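Local coordinates for fiber (Human adenovirus 35, PDB 2QLK), which probably attaches the virus to host cells through CD46, this chain being the head (knob) domain at the end of the trimeric fibre, at residues 92-96 and 97-101. Residues are numbered along the deposited sequence; the frame is centred on the assembly and turned at random.
Sequences GNLLT and EESDL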
# COMPACT_ATOMS: atom_id res chain seq x y z
N GLY A 92 7.98 13.45 20.85
CA GLY A 92 7.66 12.30 20.01
C GLY A 92 7.74 11.00 20.79
O GLY A 92 7.91 9.93 20.20
N ASN A 93 7.61 11.10 22.11
CA ASN A 93 7.68 9.92 22.96
C ASN A 93 6.30 9.43 23.32
O ASN A 93 5.41 10.21 23.67
CB ASN A 93 8.43 10.23 24.26
CG ASN A 93 9.73 10.98 24.03
OD1 ASN A 93 9.82 12.17 24.32
ND2 ASN A 93 10.73 10.28 23.50
N LEU A 94 6.12 8.12 23.26
CA LEU A 94 4.84 7.52 23.58
C LEU A 94 4.44 7.73 25.04
O LEU A 94 5.18 7.40 25.96
CB LEU A 94 4.88 6.01 23.27
CG LEU A 94 3.62 5.22 23.65
CD1 LEU A 94 2.41 5.73 22.86
CD2 LEU A 94 3.88 3.76 23.39
N LEU A 95 3.26 8.30 25.24
CA LEU A 95 2.74 8.51 26.57
C LEU A 95 2.01 7.22 26.94
O LEU A 95 0.78 7.10 26.77
CB LEU A 95 1.77 9.69 26.54
CG LEU A 95 2.38 11.05 26.24
CD1 LEU A 95 1.28 12.12 26.20
CD2 LEU A 95 3.43 11.38 27.31
N THR A 96 2.77 6.25 27.46
CA THR A 96 2.24 4.93 27.81
C THR A 96 1.09 4.82 28.79
O THR A 96 0.28 3.90 28.70
CB THR A 96 3.36 3.99 28.32
OG1 THR A 96 3.94 4.52 29.52
CG2 THR A 96 4.45 3.83 27.26
N GLU A 97 1.00 5.74 29.74
CA GLU A 97 -0.09 5.68 30.70
C GLU A 97 -1.44 5.95 30.05
O GLU A 97 -2.43 5.34 30.42
CB GLU A 97 0.14 6.68 31.83
CG GLU A 97 1.31 6.35 32.75
CD GLU A 97 1.72 7.55 33.59
OE1 GLU A 97 0.87 8.46 33.78
OE2 GLU A 97 2.88 7.58 34.06
N GLU A 98 -1.47 6.87 29.08
CA GLU A 98 -2.72 7.24 28.40
C GLU A 98 -3.00 6.41 27.15
O GLU A 98 -4.14 6.30 26.71
CB GLU A 98 -2.68 8.72 28.02
CG GLU A 98 -2.56 9.66 29.21
CD GLU A 98 -1.94 11.00 28.86
OE1 GLU A 98 -2.47 11.70 27.97
OE2 GLU A 98 -0.92 11.35 29.49
N SER A 99 -1.95 5.85 26.58
CA SER A 99 -2.06 5.03 25.37
C SER A 99 -2.38 3.57 25.67
O SER A 99 -2.12 3.08 26.77
CB SER A 99 -0.75 5.09 24.59
OG SER A 99 -0.38 6.42 24.28
N ASP A 100 -2.95 2.87 24.68
CA ASP A 100 -3.25 1.45 24.79
C ASP A 100 -1.96 0.65 24.59
O ASP A 100 -1.88 -0.49 25.02
CB ASP A 100 -4.31 1.04 23.77
CG ASP A 100 -5.64 1.71 24.02
OD1 ASP A 100 -6.07 1.75 25.20
OD2 ASP A 100 -6.27 2.19 23.05
N LEU A 101 -0.96 1.25 23.92
CA LEU A 101 0.36 0.60 23.74
C LEU A 101 1.14 0.99 25.02
O LEU A 101 1.36 2.18 25.26
CB LEU A 101 1.09 1.16 22.51
CG LEU A 101 2.54 0.69 22.32
CD1 LEU A 101 2.58 -0.83 22.27
CD2 LEU A 101 3.12 1.27 21.01
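Ser-99 folds back on Leu-95 and grips its carbonyl twice. The backbone N of Ser-99 donates to Leu-95 O at 3.0 Å, nearly in line with the C=O bond, while Ser-99 OG, 2.8 Å from Leu-95 O, donates from well above the carbonyl plane. A chi1 of -56° keeps that hydroxyl beside its own backbone N, which lets both donors converge on one oxygen; Glu-98 N adds a weak third bond. Ser-99 OG is also hydrogen-bonded to Tyr-87 N, tying the turn to strand 79-88. Leu-94 sends one methyl to each of two partners: CD1 lies 3.2 Å from Ser-99 OG, a close contact but not a bond, and CD2 makes an apolar contact with Leu-101, 3.5 Å from its CG. Those two leucine side chains cross at about a right angle. Leu-95 and Glu-98 instead run alongside each other in the same direction, Leu-95 CD1 lying 4.0 Å from Glu-98 OE2, and the carboxylate's other oxygen, OE1, is held by Ser-173. With an inverse gamma turn centred on Leu-95 leading straight into an alpha-turn over 95-99, closed by the Ser-99 N to Leu-95 O bond, this is part of the loop between strands 79-88 and 106-107 in the antiparallel beta-sandwich of the adenovirus fibre knob.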